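Local coordinates for protein ML032222a iGluR (Mnemiopsis leidyi, PDB 4YKI) that binds glycine in the ligand-binding domain of a ctenophore ionotropic glutamate receptor subunit, and so probably gates a membrane ion channel, at residues Leu124-Asp132 with Arg154-Val162. Residues are numbered along the deposited sequence; the frame is centred on the assembly and turned at random.
Sequences LNQVLELLD and RDSRYSRLV
Gln-126 reaches Tyr-158 where a 3-10 segment, 127-131, packs against helix 157-164 in the periplasmic-binding-protein-like fold of an iGluR ligand-binding domain, well outside the glycine pocket. Gln-126 NE2 donates to Tyr-158 OH (3.0 Å) in a bent bond, 142° at the hydrogen, with the amide standing nearly perpendicular to the ring. The same side chain's OE1 takes the backbone N-H of Leu-128, so one amide holds that N-H and also bonds to the helix. Val-127 CG2 touches both Tyr-158 CE1 and Leu-161 CD1, the latter at 3.8 Å; the same side chain also touches Ile-186 of strand 183-188.

Leu-128 splits its two methyls. Its chi1 of -69°, CG anti to the carbonyl carbon, brings that branch point up to the Tyr-158 ring, and the methyls spread from there. CD2 sits squarely over the ring, 3.8 Å from the centroid and only 9° off the normal, a clear CH-pi contact. The other methyl, CD1, reaches the centre of one face of the Arg-157 guanidinium, 3.6 Å from CZ. That plane is held by Asp-155, which Arg-157 grips side-on: NH2 to OD2 at 2.7 Å and NE to OD1, both on syn lone pairs, while OD1 also caps the helix by accepting Arg-157 N.

Leu-130 lays CB against Leu-161 CD2 and also touches Trp-138 of strand 137-141. One turn on from Leu-128, Leu-131 completes the apolar seam: CD2 meets Leu-161 CD2 at 3.7 Å, and CD1 rests near the rim of one face of the Arg-160 guanidinium, whose NE is salt-bridged to Glu-164. Asp-132 closes the far end through a water that donates to its OD1 at 2.6 Å and accepts from Arg-160 NH1 at 3.0 Å.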
loop_
_atom_site.group_PDB
_atom_site.type_symbol
_atom_site.label_atom_id
_atom_site.label_comp_id
_atom_site.label_asym_id
_atom_site.label_seq_id
_atom_site.Cartn_x
_atom_site.Cartn_y
_atom_site.Cartn_z
ATOM N N LEU B 124 11.072 10.213 -26.700
ATOM C CA LEU B 124 10.176 11.082 -25.944
ATOM C C LEU B 124 10.559 11.060 -24.493
ATOM O O LEU B 124 11.002 10.034 -23.991
ATOM C CB LEU B 124 8.732 10.592 -26.063
ATOM C CG LEU B 124 8.249 10.507 -27.506
ATOM C CD1 LEU B 124 6.957 9.756 -27.595
ATOM C CD2 LEU B 124 8.101 11.879 -28.101
ATOM N N ASN B 125 10.348 12.187 -23.816
ATOM C CA ASN B 125 10.692 12.340 -22.401
ATOM C C ASN B 125 9.480 12.253 -21.458
ATOM O O ASN B 125 9.624 11.944 -20.273
ATOM C CB ASN B 125 11.388 13.693 -22.180
ATOM C CG ASN B 125 12.678 13.835 -22.980
ATOM O OD1 ASN B 125 13.488 12.908 -23.053
ATOM N ND2 ASN B 125 12.869 14.998 -23.588
ATOM N N GLN B 126 8.290 12.546 -21.969
ATOM C CA GLN B 126 7.086 12.555 -21.141
ATOM C C GLN B 126 5.900 12.328 -22.062
ATOM O O GLN B 126 5.886 12.831 -23.181
ATOM C CB GLN B 126 6.961 13.885 -20.384
ATOM C CG GLN B 126 6.110 13.834 -19.087
ATOM C CD GLN B 126 4.615 13.925 -19.329
ATOM O OE1 GLN B 126 4.161 14.488 -20.325
ATOM N NE2 GLN B 126 3.837 13.368 -18.406
ATOM N N VAL B 127 4.912 11.559 -21.607
ATOM C CA VAL B 127 3.876 11.070 -22.518
ATOM C C VAL B 127 3.069 12.163 -23.215
ATOM O O VAL B 127 2.601 11.949 -24.330
ATOM C CB VAL B 127 2.896 10.071 -21.856
ATOM C CG1 VAL B 127 3.596 8.738 -21.552
ATOM C CG2 VAL B 127 2.243 10.656 -20.606
ATOM N N LEU B 128 2.883 13.328 -22.600
ATOM C CA LEU B 128 2.058 14.353 -23.228
ATOM C C LEU B 128 2.711 14.885 -24.498
ATOM O O LEU B 128 2.022 15.463 -25.345
ATOM C CB LEU B 128 1.720 15.492 -22.264
ATOM C CG LEU B 128 0.769 15.118 -21.109
ATOM C CD1 LEU B 128 0.485 16.342 -20.237
ATOM C CD2 LEU B 128 -0.546 14.495 -21.575
ATOM N N GLU B 129 4.017 14.665 -24.649
ATOM C CA GLU B 129 4.700 15.021 -25.893
ATOM C C GLU B 129 4.126 14.316 -27.120
ATOM O O GLU B 129 4.279 14.795 -28.248
ATOM C CB GLU B 129 6.188 14.698 -25.783
ATOM C CG GLU B 129 6.880 15.577 -24.760
ATOM C CD GLU B 129 8.323 15.196 -24.481
ATOM O OE1 GLU B 129 8.861 14.289 -25.149
ATOM O OE2 GLU B 129 8.913 15.824 -23.570
ATOM N N LEU B 130 3.474 13.178 -26.915
ATOM C CA LEU B 130 2.870 12.445 -28.011
ATOM C C LEU B 130 1.841 13.273 -28.791
ATOM O O LEU B 130 1.636 13.042 -29.986
ATOM C CB LEU B 130 2.211 11.173 -27.473
ATOM C CG LEU B 130 3.190 10.076 -27.057
ATOM C CD1 LEU B 130 2.507 9.086 -26.146
ATOM C CD2 LEU B 130 3.793 9.374 -28.258
ATOM N N LEU B 131 1.193 14.216 -28.112
ATOM C CA LEU B 131 0.096 14.986 -28.712
ATOM C C LEU B 131 0.575 15.986 -29.765
ATOM O O LEU B 131 -0.233 16.474 -30.566
ATOM C CB LEU B 131 -0.701 15.721 -27.630
ATOM C CG LEU B 131 -1.394 14.822 -26.599
ATOM C CD1 LEU B 131 -2.050 15.655 -25.496
ATOM C CD2 LEU B 131 -2.414 13.898 -27.260
ATOM N N ASP B 132 1.871 16.290 -29.767
ATOM C CA ASP B 132 2.429 17.336 -30.622
ATOM C C ASP B 132 3.378 16.759 -31.670
ATOM O O ASP B 132 4.304 17.442 -32.103
ATOM C CB ASP B 132 3.179 18.363 -29.770
ATOM C CG ASP B 132 2.266 19.130 -28.827
ATOM O OD1 ASP B 132 1.117 19.429 -29.216
ATOM O OD2 ASP B 132 2.699 19.445 -27.695
ATOM N N ARG B 154 -7.209 15.147 -13.829
ATOM C CA ARG B 154 -7.810 16.464 -13.913
ATOM C C ARG B 154 -7.234 17.315 -15.063
ATOM O O ARG B 154 -7.880 18.245 -15.521
ATOM C CB ARG B 154 -7.825 17.129 -12.536
ATOM C CG ARG B 154 -8.750 16.323 -11.579
ATOM C CD ARG B 154 -9.232 17.107 -10.398
ATOM N NE ARG B 154 -9.753 18.408 -10.804
ATOM C CZ ARG B 154 -9.821 19.463 -10.001
ATOM N NH1 ARG B 154 -9.424 19.363 -8.743
ATOM N NH2 ARG B 154 -10.292 20.617 -10.453
ATOM N N ASP B 155 -6.030 16.992 -15.523
ATOM C CA ASP B 155 -5.458 17.514 -16.777
ATOM C C ASP B 155 -6.010 16.741 -17.973
ATOM O O ASP B 155 -5.589 15.615 -18.256
ATOM C CB ASP B 155 -3.931 17.431 -16.740
ATOM C CG ASP B 155 -3.265 18.086 -17.939
ATOM O OD1 ASP B 155 -3.928 18.352 -18.962
ATOM O OD2 ASP B 155 -2.040 18.321 -17.867
ATOM N N SER B 156 -6.955 17.353 -18.670
ATOM C CA SER B 156 -7.667 16.673 -19.745
ATOM C C SER B 156 -6.801 16.330 -20.961
ATOM O O SER B 156 -7.246 15.610 -21.850
ATOM C CB SER B 156 -8.893 17.484 -20.152
ATOM O OG SER B 156 -9.875 17.410 -19.124
ATOM N N ARG B 157 -5.561 16.807 -20.994
ATOM C CA ARG B 157 -4.638 16.358 -22.022
ATOM C C ARG B 157 -4.405 14.849 -21.889
ATOM O O ARG B 157 -4.112 14.185 -22.878
ATOM C CB ARG B 157 -3.321 17.115 -21.966
ATOM C CG ARG B 157 -3.472 18.578 -22.359
ATOM C CD ARG B 157 -2.152 19.316 -22.243
ATOM N NE ARG B 157 -1.682 19.340 -20.863
ATOM C CZ ARG B 157 -0.504 19.814 -20.473
ATOM N NH1 ARG B 157 0.340 20.333 -21.355
ATOM N NH2 ARG B 157 -0.176 19.771 -19.193
ATOM N N TYR B 158 -4.556 14.292 -20.686
ATOM C CA TYR B 158 -4.430 12.842 -20.542
ATOM C C TYR B 158 -5.637 12.122 -21.163
ATOM O O TYR B 158 -5.500 11.022 -21.698
ATOM C CB TYR B 158 -4.192 12.426 -19.075
ATOM C CG TYR B 158 -2.794 12.773 -18.608
ATOM C CD1 TYR B 158 -1.710 11.952 -18.895
ATOM C CD2 TYR B 158 -2.554 13.954 -17.929
ATOM C CE1 TYR B 158 -0.435 12.287 -18.491
ATOM C CE2 TYR B 158 -1.290 14.296 -17.520
ATOM C CZ TYR B 158 -0.227 13.456 -17.805
ATOM O OH TYR B 158 1.051 13.779 -17.427
ATOM N N SER B 159 -6.828 12.704 -21.069
ATOM C CA SER B 159 -7.965 12.185 -21.819
ATOM C C SER B 159 -7.704 12.222 -23.328
ATOM O O SER B 159 -8.111 11.311 -24.046
ATOM C CB SER B 159 -9.245 12.968 -21.499
ATOM O OG SER B 159 -9.815 12.575 -20.273
ATOM N N ARG B 160 -7.064 13.284 -23.807
ATOM C CA ARG B 160 -6.686 13.345 -25.217
ATOM C C ARG B 160 -5.818 12.161 -25.599
ATOM O O ARG B 160 -5.987 11.585 -26.675
ATOM C CB ARG B 160 -5.925 14.618 -25.559
ATOM C CG ARG B 160 -6.745 15.864 -25.627
ATOM C CD ARG B 160 -5.956 17.014 -26.248
ATOM N NE ARG B 160 -5.521 16.640 -27.584
ATOM C CZ ARG B 160 -4.606 17.261 -28.319
ATOM N NH1 ARG B 160 -4.004 18.367 -27.883
ATOM N NH2 ARG B 160 -4.293 16.758 -29.500
ATOM N N LEU B 161 -4.861 11.803 -24.743
ATOM C CA LEU B 161 -4.007 10.653 -25.043
ATOM C C LEU B 161 -4.835 9.405 -25.264
ATOM O O LEU B 161 -4.564 8.625 -26.171
ATOM C CB LEU B 161 -3.013 10.365 -23.915
ATOM C CG LEU B 161 -1.780 11.248 -23.850
ATOM C CD1 LEU B 161 -0.939 10.827 -22.668
ATOM C CD2 LEU B 161 -0.937 11.195 -25.130
ATOM N N VAL B 162 -5.812 9.175 -24.405
ATOM C CA VAL B 162 -6.639 7.996 -24.565
ATOM C C VAL B 162 -7.469 8.091 -25.838
ATOM O O VAL B 162 -7.478 7.161 -26.651
ATOM C CB VAL B 162 -7.525 7.804 -23.336
ATOM C CG1 VAL B 162 -8.544 6.685 -23.570
ATOM C CG2 VAL B 162 -6.653 7.504 -22.124
HETATM O O HOH W 1 -1.487 19.435 -29.132
#